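Local coordinates for CHAD domain protein (Streptomyces chartreusis, PDB 6RN5) that probably binds polyphosphate through its helical CHAD fold and also coordinates copper ions, at residues H262-D267 against A326-A331; G176-R181 against A331-I336; S96-M101 against S192-A197; T106-R111 against R181-A186; L307-Q312 against Q363-K368. All blocks are in the same frame, centred on the assembly; numbering follows the deposited sequence.

How the contacts relate
Contacts 1, 2 and 4 form one connected region on the same side of the chain's centre. Contacts 1 and 2 share Ala-331, and Ala-330 CB packs at 3.6 Å on Leu-179 CD2; contacts 2 and 4 share Arg-181, with centres about 12 Å apart. Contact 1 supplies one copper ligand, His-262, and in contact 4 the side chain of Arg-108 is about 13 Å from a bound copper ion. Contact 3 joins helices 82-120 and 170-198 again, about 16 Å from contact 4 between centres, enclosing it along the chain. Contact 5 uses helix 305-331, as contact 1 does, but their centres are about 30 Å apart, and it lies away from the metal and carbonate sites.

Contact 1. Residues H262-D267 against A326-A331. With CU (copper (II) ion), chain B.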
# COMPACT_ATOMS: atom_id res chain seq x y z
N HIS A 262 -13.11 3.45 4.87
CA HIS A 262 -13.96 4.21 5.80
C HIS A 262 -15.06 4.79 4.95
O HIS A 262 -14.89 4.89 3.71
CB HIS A 262 -13.18 5.35 6.52
CG HIS A 262 -12.65 6.41 5.59
ND1 HIS A 262 -13.47 7.28 4.91
CD2 HIS A 262 -11.39 6.70 5.20
CE1 HIS A 262 -12.74 8.07 4.16
NE2 HIS A 262 -11.47 7.74 4.32
N GLY A 263 -16.18 5.14 5.59
CA GLY A 263 -17.28 5.85 4.91
C GLY A 263 -17.07 7.36 4.90
O GLY A 263 -16.02 7.87 5.30
N LEU A 264 -18.09 8.10 4.47
CA LEU A 264 -17.95 9.55 4.30
C LEU A 264 -19.19 10.29 4.74
O LEU A 264 -20.23 10.19 4.10
CB LEU A 264 -17.65 9.89 2.81
CG LEU A 264 -16.23 9.75 2.20
CD1 LEU A 264 -16.21 10.32 0.79
CD2 LEU A 264 -15.15 10.44 3.04
N SER A 265 -19.07 11.03 5.85
CA SER A 265 -20.09 12.00 6.31
C SER A 265 -19.41 13.34 6.67
O SER A 265 -18.20 13.37 6.93
CB SER A 265 -20.81 11.49 7.57
OG SER A 265 -20.84 10.09 7.62
N PRO A 266 -20.19 14.45 6.71
CA PRO A 266 -19.64 15.67 7.32
C PRO A 266 -19.32 15.56 8.85
O PRO A 266 -18.66 16.44 9.40
CB PRO A 266 -20.72 16.73 7.04
CG PRO A 266 -21.44 16.22 5.83
CD PRO A 266 -21.45 14.73 5.99
N ASP A 267 -19.79 14.49 9.51
CA ASP A 267 -19.40 14.18 10.90
C ASP A 267 -18.17 13.30 11.01
O ASP A 267 -17.46 13.35 12.02
CB ASP A 267 -20.55 13.49 11.63
CG ASP A 267 -21.76 14.37 11.75
OD1 ASP A 267 -22.36 14.69 10.70
OD2 ASP A 267 -22.11 14.74 12.88
N ALA A 326 -10.55 13.11 -2.83
CA ALA A 326 -11.27 13.18 -4.08
C ALA A 326 -11.55 11.77 -4.63
O ALA A 326 -12.57 11.56 -5.23
CB ALA A 326 -10.50 13.98 -5.11
N ALA A 327 -10.64 10.82 -4.45
CA ALA A 327 -10.89 9.46 -4.91
C ALA A 327 -12.03 8.82 -4.11
O ALA A 327 -12.91 8.18 -4.68
CB ALA A 327 -9.64 8.62 -4.79
N ALA A 328 -12.00 8.99 -2.79
CA ALA A 328 -13.05 8.43 -1.94
C ALA A 328 -14.41 9.01 -2.34
O ALA A 328 -15.38 8.27 -2.56
CB ALA A 328 -12.75 8.65 -0.44
N GLN A 329 -14.47 10.32 -2.47
CA GLN A 329 -15.68 10.99 -2.80
C GLN A 329 -16.18 10.57 -4.19
O GLN A 329 -17.35 10.34 -4.36
CB GLN A 329 -15.51 12.52 -2.67
CG GLN A 329 -16.84 13.31 -2.82
CD GLN A 329 -17.92 12.95 -1.77
OE1 GLN A 329 -17.64 12.85 -0.58
NE2 GLN A 329 -19.14 12.75 -2.24
N ALA A 330 -15.30 10.44 -5.16
CA ALA A 330 -15.71 9.97 -6.45
C ALA A 330 -16.33 8.55 -6.40
O ALA A 330 -17.22 8.23 -7.16
CB ALA A 330 -14.51 9.97 -7.40
N ALA A 331 -15.86 7.72 -5.51
CA ALA A 331 -16.39 6.38 -5.33
C ALA A 331 -17.84 6.36 -4.82
O ALA A 331 -18.50 5.35 -4.94
CB ALA A 331 -15.50 5.60 -4.35
CU CU B . -9.66 8.50 3.35
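The contact lies beside the copper site, where the loop carrying the metal ligand His-262 leans through Leu-264 on Ala-328 and Gln-329 of helix 305-331. The touching atom of the loop is Leu-264 CD1, which lies 4.0 Å from Ala-328 CB and 3.8 Å from Ala-328 C. On its other flank the same methyl meets the amide oxygen of the glutamine, with Leu-264 CD1 only 3.2 Å from Gln-329 OE1, a tight approach of carbon to oxygen. Gln-329 brings that oxygen over the leucine because its chain, which leaves with CG anti to the backbone N, bends at chi2 (60°).

The second methyl of the leucine turns back to its own loop: Leu-264 CD2 sits in the plane of the His-262 imidazole, at its edge, 3.6 Å from CE1 of that ring. The two ring nitrogens have separate tasks. His-262 NE2 binds copper at 2.2 Å, while His-262 ND1 donates to Gly-263 O at 2.6 Å, with an N-H...O angle of 159°. The acceptor stays close to the ring plane, so this bond resists rotation of the imidazole and would favour the tautomer that presents NE2 to the metal.

His-271 and His-348 also bind the ion, and His-348 packs against Ala-327 and Ala-328. Tyr-342 of the second subunit covers Ala-328 and Ala-331. A histidine held at ND1 by a main-chain carbonyl while NE2 ligates is a familiar arrangement in histidine metal sites, here one of the three histidines of this copper site.

Contact 2. Residues G176-R181 against A331-I336; sequences GALLDR and ARTPRI
Leu-178 on helix 170-198 faces Ile-336 in the turn that joins helices 305-331 and 338-366, the two arms of a helical hairpin of the CHAD protein; their CA atoms, 9.0 Å apart, are the nearest backbone pair. The helical segment 176-181 keeps its regular backbone bonds, such as Asp-180 N to Gly-176 O at 2.9 Å. Segment 331-336 instead folds through a type II beta turn from Thr-333 to Ile-336. Pro-334 and Arg-335 occupy its middle positions, and Arg-335 takes the positive phi (67°) that this turn requires at its third residue.

The turn directs both Thr-333 and Ile-336 at the helix. Leu-178 CG stands anti to the backbone N (chi1 180°), which carries the leucine branch outward from the helix. Leu-178 CD2 then lies 3.9 Å from Ile-336 CG2; the two side chains cross at about a right angle, and the meeting is methyl to methyl. Thr-333 adds its hydroxyl at a longer range, with Leu-178 CD2 4.2 Å from Thr-333 OG1.

Pro-338 of the second subunit packs on Ile-336. The polar needs of the threonine are met beside the leucine: Thr-333 OG1 is hydrogen-bonded to Ala-330 O, near the end of helix 305-331, and to Gln-182 NE2.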
# COMPACT_ATOMS: atom_id res chain seq x y z
N GLY A 176 -10.52 7.14 -14.32
CA GLY A 176 -9.77 8.23 -14.86
C GLY A 176 -10.66 9.24 -15.53
O GLY A 176 -10.51 10.46 -15.35
N ALA A 177 -11.61 8.73 -16.30
CA ALA A 177 -12.53 9.57 -17.01
C ALA A 177 -13.54 10.24 -16.03
O ALA A 177 -13.95 11.41 -16.22
CB ALA A 177 -13.27 8.73 -18.04
N LEU A 178 -13.95 9.51 -15.01
CA LEU A 178 -14.83 10.06 -13.98
C LEU A 178 -14.18 11.26 -13.26
O LEU A 178 -14.75 12.32 -13.15
CB LEU A 178 -15.21 8.97 -12.99
CG LEU A 178 -16.12 9.39 -11.85
CD1 LEU A 178 -17.49 9.78 -12.39
CD2 LEU A 178 -16.24 8.25 -10.85
N LEU A 179 -12.95 11.08 -12.81
CA LEU A 179 -12.22 12.14 -12.14
C LEU A 179 -11.89 13.31 -13.09
O LEU A 179 -11.94 14.48 -12.71
CB LEU A 179 -10.94 11.56 -11.54
CG LEU A 179 -11.18 10.59 -10.37
CD1 LEU A 179 -9.93 9.79 -10.11
CD2 LEU A 179 -11.58 11.31 -9.09
N ASP A 180 -11.51 13.00 -14.32
CA ASP A 180 -11.32 14.04 -15.30
C ASP A 180 -12.58 14.92 -15.46
O ASP A 180 -12.50 16.15 -15.43
CB ASP A 180 -10.92 13.39 -16.63
CG ASP A 180 -10.54 14.39 -17.70
OD1 ASP A 180 -10.67 15.60 -17.52
OD2 ASP A 180 -10.11 13.95 -18.75
N ARG A 181 -13.75 14.29 -15.59
CA ARG A 181 -15.00 15.02 -15.65
C ARG A 181 -15.25 15.83 -14.39
O ARG A 181 -15.48 17.03 -14.46
CB ARG A 181 -16.19 14.07 -15.91
CG ARG A 181 -17.54 14.78 -16.04
CD ARG A 181 -18.73 13.84 -16.33
NE ARG A 181 -19.91 14.23 -15.52
CZ ARG A 181 -20.86 15.13 -15.86
NH1 ARG A 181 -20.83 15.76 -17.04
NH2 ARG A 181 -21.86 15.40 -14.99
N ALA A 331 -15.86 7.72 -5.51
CA ALA A 331 -16.39 6.38 -5.33
C ALA A 331 -17.84 6.36 -4.82
O ALA A 331 -18.50 5.35 -4.94
CB ALA A 331 -15.50 5.60 -4.35
N ARG A 332 -18.31 7.49 -4.27
CA ARG A 332 -19.70 7.61 -3.88
C ARG A 332 -20.61 8.16 -4.98
O ARG A 332 -21.77 8.34 -4.76
CB ARG A 332 -19.83 8.52 -2.69
CG ARG A 332 -18.86 8.24 -1.59
CD ARG A 332 -19.23 9.02 -0.33
NE ARG A 332 -19.87 8.13 0.65
CZ ARG A 332 -21.19 7.95 0.81
NH1 ARG A 332 -21.62 7.08 1.73
NH2 ARG A 332 -22.08 8.62 0.09
N THR A 333 -20.08 8.47 -6.16
CA THR A 333 -20.88 8.96 -7.26
C THR A 333 -21.93 7.88 -7.62
O THR A 333 -21.57 6.70 -7.72
CB THR A 333 -20.00 9.16 -8.48
OG1 THR A 333 -18.95 10.06 -8.14
CG2 THR A 333 -20.78 9.71 -9.69
N PRO A 334 -23.21 8.25 -7.79
CA PRO A 334 -24.21 7.19 -8.01
C PRO A 334 -24.05 6.58 -9.39
O PRO A 334 -23.51 7.22 -10.30
CB PRO A 334 -25.54 7.91 -7.85
CG PRO A 334 -25.25 9.35 -8.06
CD PRO A 334 -23.79 9.60 -7.76
N ARG A 335 -24.46 5.31 -9.51
CA ARG A 335 -24.42 4.55 -10.77
C ARG A 335 -23.01 4.23 -11.32
O ARG A 335 -22.87 3.85 -12.45
CB ARG A 335 -25.28 5.22 -11.87
CG ARG A 335 -26.81 5.16 -11.63
CD ARG A 335 -27.58 5.73 -12.85
NE ARG A 335 -27.02 7.05 -13.08
CZ ARG A 335 -26.24 7.43 -14.09
NH1 ARG A 335 -25.97 6.63 -15.13
NH2 ARG A 335 -25.76 8.69 -14.07
N ILE A 336 -21.94 4.32 -10.54
CA ILE A 336 -20.69 3.88 -11.12
C ILE A 336 -20.62 2.38 -11.04
O ILE A 336 -21.20 1.77 -10.15
CB ILE A 336 -19.45 4.52 -10.48
CG1 ILE A 336 -19.40 4.26 -8.96
CG2 ILE A 336 -19.44 6.00 -10.86
CD1 ILE A 336 -18.13 4.76 -8.31

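Contact 3. Residues S96-M101 against S192-A197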
# COMPACT_ATOMS: atom_id res chain seq x y z
N SER A 96 -6.13 35.05 -1.49
CA SER A 96 -5.15 34.03 -1.88
C SER A 96 -5.85 32.66 -2.05
O SER A 96 -5.51 31.91 -2.97
CB SER A 96 -4.00 33.95 -0.88
OG SER A 96 -4.53 33.54 0.34
N GLY A 97 -6.83 32.37 -1.21
CA GLY A 97 -7.65 31.13 -1.33
C GLY A 97 -8.51 31.07 -2.60
O GLY A 97 -8.56 30.05 -3.29
N THR A 98 -9.14 32.19 -2.96
CA THR A 98 -9.96 32.25 -4.14
C THR A 98 -9.12 32.02 -5.36
O THR A 98 -9.47 31.21 -6.23
CB THR A 98 -10.62 33.60 -4.28
OG1 THR A 98 -11.53 33.78 -3.20
CG2 THR A 98 -11.33 33.68 -5.63
N LEU A 99 -7.98 32.70 -5.39
CA LEU A 99 -7.00 32.53 -6.48
C LEU A 99 -6.26 31.16 -6.52
O LEU A 99 -5.71 30.80 -7.56
CB LEU A 99 -6.00 33.68 -6.45
CG LEU A 99 -6.55 35.08 -6.71
CD1 LEU A 99 -5.39 36.02 -6.88
CD2 LEU A 99 -7.40 35.16 -7.95
N ALA A 100 -6.26 30.42 -5.42
CA ALA A 100 -5.58 29.10 -5.39
C ALA A 100 -6.43 27.97 -6.04
O ALA A 100 -5.89 27.01 -6.60
CB ALA A 100 -5.22 28.75 -3.95
N MET A 101 -7.75 28.12 -6.00
CA MET A 101 -8.66 26.99 -6.25
C MET A 101 -8.52 26.35 -7.62
O MET A 101 -8.36 25.13 -7.74
CB MET A 101 -10.08 27.40 -5.95
CG MET A 101 -10.39 27.26 -4.47
SD MET A 101 -10.83 25.58 -3.86
CE MET A 101 -9.73 24.43 -4.70
N SER A 192 -14.18 30.50 -13.09
CA SER A 192 -15.13 31.57 -13.30
C SER A 192 -15.44 32.29 -11.96
O SER A 192 -15.49 33.54 -11.95
CB SER A 192 -16.41 31.08 -14.01
OG SER A 192 -16.94 29.98 -13.36
N THR A 193 -15.52 31.55 -10.85
CA THR A 193 -15.73 32.18 -9.52
C THR A 193 -14.61 33.15 -9.18
O THR A 193 -14.87 34.24 -8.68
CB THR A 193 -15.89 31.13 -8.42
OG1 THR A 193 -16.88 30.21 -8.83
CG2 THR A 193 -16.31 31.73 -7.07
N ALA A 194 -13.38 32.78 -9.54
CA ALA A 194 -12.20 33.60 -9.26
C ALA A 194 -12.15 34.86 -10.09
O ALA A 194 -11.72 35.90 -9.61
CB ALA A 194 -10.91 32.80 -9.49
N LEU A 195 -12.53 34.76 -11.35
CA LEU A 195 -12.60 35.95 -12.20
C LEU A 195 -13.73 36.83 -11.75
O LEU A 195 -13.61 38.04 -11.77
CB LEU A 195 -12.76 35.60 -13.68
CG LEU A 195 -11.53 34.93 -14.22
CD1 LEU A 195 -11.74 34.67 -15.70
CD2 LEU A 195 -10.30 35.81 -13.97
N GLN A 196 -14.83 36.25 -11.31
CA GLN A 196 -15.86 37.08 -10.70
C GLN A 196 -15.35 37.86 -9.47
O GLN A 196 -15.57 39.10 -9.33
CB GLN A 196 -17.09 36.26 -10.34
CG GLN A 196 -17.84 35.79 -11.58
CD GLN A 196 -19.00 34.89 -11.23
OE1 GLN A 196 -18.90 34.07 -10.32
NE2 GLN A 196 -20.14 35.06 -11.92
N ALA A 197 -14.68 37.14 -8.57
CA ALA A 197 -14.10 37.75 -7.35
C ALA A 197 -13.19 38.91 -7.65
O ALA A 197 -13.24 39.94 -6.98
CB ALA A 197 -13.32 36.71 -6.58
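Thr-98 of helix 82-120 sets its methyl against two alanines of helix 170-198. Thr-98 CG2 lies 3.7 Å from Ala-194 CA, so it reaches the backbone itself, and the same methyl is 3.7 Å from Ala-197 CB, one turn further along. In return, Ala-194 CB approaches the main chain of helix 82-120, 3.9 Å from Thr-98 O. Leu-99 takes a looser part, its CD2 4.5 Å from Ala-194 CB.

Small residues permit this closeness: the CA atoms of Thr-98 and Ala-194 are 5.7 Å apart, and the segment axes approach to 8.7 Å. A bond within its own helix restrains the rotation of the threonine. Its hydroxyl, beside the backbone N (chi1 -65°), is hydrogen-bonded to Trp-94 O in the preceding turn, which leaves CG2 as the branch directed across the interface. Leu-99 also packs on Leu-62 and Arg-63 of helix 56-75, tying a third helix to the pair, and on Met-198.

With a signed crossing angle of -146° the helices run roughly antiparallel, packed closely through threonine and alanine as neighbours within the all-helical CHAD fold.

Contact 4. Residues T106-R111 against R181-A186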
# COMPACT_ATOMS: atom_id res chain seq x y z
N THR A 106 -6.59 21.60 -10.78
CA THR A 106 -5.74 21.18 -11.94
C THR A 106 -4.63 20.25 -11.52
O THR A 106 -4.39 19.25 -12.16
CB THR A 106 -5.11 22.40 -12.62
OG1 THR A 106 -6.13 23.36 -12.92
CG2 THR A 106 -4.37 22.00 -13.89
N ALA A 107 -3.94 20.57 -10.43
CA ALA A 107 -2.83 19.71 -9.99
C ALA A 107 -3.35 18.37 -9.44
O ALA A 107 -2.75 17.31 -9.64
CB ALA A 107 -1.99 20.42 -8.95
N ARG A 108 -4.47 18.42 -8.72
CA ARG A 108 -5.08 17.20 -8.19
C ARG A 108 -5.45 16.20 -9.32
O ARG A 108 -5.21 15.01 -9.21
CB ARG A 108 -6.27 17.59 -7.35
CG ARG A 108 -6.94 16.47 -6.63
CD ARG A 108 -7.92 17.06 -5.66
NE ARG A 108 -7.20 18.00 -4.80
CZ ARG A 108 -7.68 19.16 -4.34
NH1 ARG A 108 -8.91 19.55 -4.63
NH2 ARG A 108 -6.92 19.91 -3.56
N LEU A 109 -6.01 16.68 -10.40
CA LEU A 109 -6.37 15.79 -11.50
C LEU A 109 -5.14 15.12 -12.04
O LEU A 109 -5.08 13.88 -12.19
CB LEU A 109 -7.09 16.56 -12.62
CG LEU A 109 -7.44 15.77 -13.89
CD1 LEU A 109 -8.18 14.47 -13.58
CD2 LEU A 109 -8.26 16.61 -14.85
N GLU A 110 -4.14 15.93 -12.33
CA GLU A 110 -2.86 15.40 -12.80
C GLU A 110 -2.24 14.35 -11.87
O GLU A 110 -1.81 13.28 -12.32
CB GLU A 110 -1.90 16.54 -12.98
CG GLU A 110 -0.53 16.04 -13.33
CD GLU A 110 0.16 16.94 -14.33
OE1 GLU A 110 0.01 18.18 -14.19
OE2 GLU A 110 0.86 16.37 -15.21
N ARG A 111 -2.19 14.66 -10.58
CA ARG A 111 -1.66 13.74 -9.61
C ARG A 111 -2.44 12.43 -9.68
O ARG A 111 -1.86 11.34 -9.69
CB ARG A 111 -1.76 14.37 -8.21
CG ARG A 111 -1.66 13.40 -7.05
CD ARG A 111 -1.70 14.11 -5.69
NE ARG A 111 -0.39 14.64 -5.36
CZ ARG A 111 0.58 13.96 -4.74
NH1 ARG A 111 0.41 12.73 -4.27
NH2 ARG A 111 1.72 14.59 -4.53
N ARG A 181 -13.75 14.29 -15.59
CA ARG A 181 -15.00 15.02 -15.65
C ARG A 181 -15.25 15.83 -14.39
O ARG A 181 -15.48 17.03 -14.46
CB ARG A 181 -16.19 14.07 -15.91
CG ARG A 181 -17.54 14.78 -16.04
CD ARG A 181 -18.73 13.84 -16.33
NE ARG A 181 -19.91 14.23 -15.52
CZ ARG A 181 -20.86 15.13 -15.86
NH1 ARG A 181 -20.83 15.76 -17.04
NH2 ARG A 181 -21.86 15.40 -14.99
N GLN A 182 -15.20 15.19 -13.24
CA GLN A 182 -15.50 15.86 -11.98
C GLN A 182 -14.56 17.02 -11.61
O GLN A 182 -14.99 18.10 -11.24
CB GLN A 182 -15.57 14.85 -10.86
CG GLN A 182 -16.82 13.95 -10.95
CD GLN A 182 -16.93 13.00 -9.76
OE1 GLN A 182 -16.01 12.94 -8.89
NE2 GLN A 182 -18.03 12.24 -9.72
N LEU A 183 -13.28 16.78 -11.72
CA LEU A 183 -12.29 17.79 -11.40
C LEU A 183 -12.20 18.88 -12.45
O LEU A 183 -11.86 20.01 -12.13
CB LEU A 183 -10.95 17.12 -11.15
CG LEU A 183 -10.97 16.33 -9.81
CD1 LEU A 183 -9.79 15.37 -9.71
CD2 LEU A 183 -10.94 17.28 -8.61
N THR A 184 -12.54 18.58 -13.68
CA THR A 184 -12.61 19.60 -14.71
C THR A 184 -13.76 20.55 -14.49
O THR A 184 -13.61 21.76 -14.62
CB THR A 184 -12.77 18.99 -16.09
OG1 THR A 184 -11.58 18.25 -16.37
CG2 THR A 184 -12.89 20.09 -17.17
N LEU A 185 -14.92 20.00 -14.17
CA LEU A 185 -16.02 20.85 -13.75
C LEU A 185 -15.64 21.74 -12.59
O LEU A 185 -15.98 22.93 -12.60
CB LEU A 185 -17.28 20.03 -13.39
CG LEU A 185 -17.93 19.37 -14.61
CD1 LEU A 185 -18.97 18.34 -14.17
CD2 LEU A 185 -18.52 20.43 -15.54
N ALA A 186 -15.05 21.14 -11.56
CA ALA A 186 -14.61 21.87 -10.35
C ALA A 186 -13.67 23.03 -10.72
O ALA A 186 -13.80 24.14 -10.22
CB ALA A 186 -13.89 20.94 -9.39
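Leu-183 is the main point of contact on segment 181-186, and it lies against Leu-109 of the neighbouring helix. Its CD1 settles on the backbone rather than on the end of the opposing side chain: Leu-183 CD1 is 3.9 Å from Leu-109 CA and 4.1 Å from Leu-109 N. The stems of the two leucines also come together, with the CB atoms of Leu-183 and Leu-109 4.2 Å apart. The other methyl is turned to the alkyl part of an arginine, Leu-183 CD2 lying 4.2 Å from Arg-108 CD. Leu-183 CG sits beside its backbone N (chi1 -70°), which swings the branch toward helix 82-120, where one methyl meets Leu-109 and the other Arg-108. Tyr-105 and Leu-112, from the turns before and after on helix 82-120, also pack on Leu-183.

These segments belong to helices 82-120 and 170-198, an antiparallel pair of the CHAD fold, whose local axes lie 9.4 Å apart and make an angle of 167°.

Next in sequence, Thr-184 approaches Leu-109 from the flank, its OG1 4.0 Å from Leu-109 CD2, and the side chains cross obliquely. This is a van der Waals meeting for the hydroxyl, which is hydrogen-bonded to Asp-180 O one turn back in its own helix. Leu-109 CD1 packs on that same turn, so the two methyls of Leu-109 touch residues one turn apart, Asp-180 and Thr-184. Ala-186, further along, packs on Tyr-105.

Contact 5. Residues L307-Q312 against Q363-K368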
# COMPACT_ATOMS: atom_id res chain seq x y z
N LEU A 307 14.91 23.37 5.35
CA LEU A 307 13.55 23.90 5.49
C LEU A 307 12.79 23.77 4.21
O LEU A 307 11.60 23.52 4.22
CB LEU A 307 13.48 25.37 5.89
CG LEU A 307 13.85 25.75 7.32
CD1 LEU A 307 13.44 27.21 7.57
CD2 LEU A 307 13.27 24.78 8.35
N LEU A 308 13.46 23.94 3.08
CA LEU A 308 12.77 23.74 1.82
C LEU A 308 12.40 22.29 1.62
O LEU A 308 11.31 22.02 1.18
CB LEU A 308 13.56 24.32 0.65
CG LEU A 308 13.65 25.86 0.84
CD1 LEU A 308 14.79 26.46 -0.00
CD2 LEU A 308 12.34 26.60 0.59
N SER A 309 13.26 21.35 2.00
CA SER A 309 12.89 19.97 1.93
C SER A 309 11.70 19.64 2.86
O SER A 309 10.78 18.92 2.48
CB SER A 309 14.06 19.07 2.27
OG SER A 309 13.63 17.69 2.22
N ALA A 310 11.70 20.16 4.08
CA ALA A 310 10.58 19.91 5.01
C ALA A 310 9.30 20.42 4.43
O ALA A 310 8.26 19.78 4.50
CB ALA A 310 10.82 20.58 6.35
N GLY A 311 9.39 21.61 3.85
CA GLY A 311 8.24 22.26 3.25
C GLY A 311 7.67 21.53 2.04
O GLY A 311 6.47 21.45 1.89
N GLN A 312 8.54 20.97 1.20
CA GLN A 312 8.11 20.15 0.07
C GLN A 312 7.38 18.92 0.57
O GLN A 312 6.37 18.57 0.03
CB GLN A 312 9.31 19.71 -0.74
CG GLN A 312 10.02 20.86 -1.44
CD GLN A 312 9.14 21.56 -2.44
OE1 GLN A 312 8.37 20.92 -3.15
NE2 GLN A 312 9.25 22.89 -2.52
N GLN A 363 9.91 14.13 8.54
CA GLN A 363 10.67 13.72 9.72
C GLN A 363 12.18 13.58 9.49
O GLN A 363 12.97 14.07 10.27
CB GLN A 363 10.13 12.41 10.27
CG GLN A 363 10.56 12.14 11.70
CD GLN A 363 10.19 10.74 12.15
OE1 GLN A 363 9.22 10.56 12.89
NE2 GLN A 363 10.94 9.75 11.69
N GLN A 364 12.58 12.95 8.40
CA GLN A 364 14.00 12.81 8.08
C GLN A 364 14.64 14.14 7.79
O GLN A 364 15.77 14.39 8.20
CB GLN A 364 14.20 11.89 6.86
CG GLN A 364 13.57 10.52 7.02
CD GLN A 364 14.08 9.81 8.22
OE1 GLN A 364 13.36 9.64 9.21
NE2 GLN A 364 15.35 9.42 8.17
N ALA A 365 13.93 14.98 7.05
CA ALA A 365 14.41 16.30 6.74
C ALA A 365 14.51 17.17 8.00
O ALA A 365 15.46 17.95 8.17
CB ALA A 365 13.51 16.97 5.73
N TRP A 366 13.51 17.06 8.88
CA TRP A 366 13.47 17.94 10.06
C TRP A 366 14.54 17.50 11.05
O TRP A 366 15.23 18.36 11.59
CB TRP A 366 12.12 17.91 10.73
CG TRP A 366 12.05 18.82 11.85
CD1 TRP A 366 12.24 18.51 13.15
CD2 TRP A 366 11.80 20.22 11.80
NE1 TRP A 366 12.10 19.61 13.93
CE2 TRP A 366 11.82 20.69 13.13
CE3 TRP A 366 11.51 21.12 10.76
CZ2 TRP A 366 11.59 22.00 13.46
CZ3 TRP A 366 11.30 22.44 11.09
CH2 TRP A 366 11.33 22.87 12.44
N GLN A 367 14.68 16.19 11.26
CA GLN A 367 15.75 15.65 12.12
C GLN A 367 17.10 15.51 11.41
O GLN A 367 18.06 15.04 12.02
CB GLN A 367 15.38 14.28 12.68
CG GLN A 367 14.35 14.36 13.79
CD GLN A 367 13.93 12.99 14.30
OE1 GLN A 367 14.00 11.99 13.57
NE2 GLN A 367 13.51 12.92 15.56
N LYS A 368 17.17 15.88 10.14
CA LYS A 368 18.41 15.85 9.39
C LYS A 368 18.91 14.40 9.30
O LYS A 368 20.11 14.15 9.24
CB LYS A 368 19.44 16.77 10.05
CG LYS A 368 18.82 17.95 10.81
CD LYS A 368 19.46 19.26 10.43
CE LYS A 368 20.87 19.39 10.98
NZ LYS A 368 21.19 20.83 11.06
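The indole of Trp-366 has Leu-307 as its neighbour across the contact, with Leu-307 CD2 4.1 Å from Trp-366 CZ3 on the six-membered ring. The leucine and the indole run alongside one another in the same direction. Arg-306, the residue just before Leu-307, makes a cation-pi interaction with the indole and is also hydrogen-bonded through NE to Trp-366 O, so it grips both the ring and the backbone of the tryptophan. Phe-362, one turn earlier on the same helix, meets the indole with ring planes inclined by about 15°. Trp-366 CG is anti to the backbone N (chi1 -177°), and this carries the six-membered ring alongside the leucine.

Away from the indole, the backbones draw close around Ala-365. The CA atoms of Ala-310 and Ala-365 are 5.5 Å apart, a separation that the absence of bulky side chains makes possible. Ala-365 CB is directed at the opposing main chain, 4.0 Å from Ala-310 N. Ser-309 closes the side of this approach: its OG lies 3.6 Å from Ala-365 CB, and its own CB is 4.1 Å from the same methyl. These are contacts of packing, and the serine hydroxyl meets the alanine as a van der Waals neighbour.

Segment 363-368 includes the last turn of helix 338-366, set against the early part of helix 305-331. Helix 274-295 packs on Leu-307 and Ala-310 through Leu-284, while helix 229-244 meets the indole through Leu-239, Thr-240 and Val-243, so four helices converge around this pair.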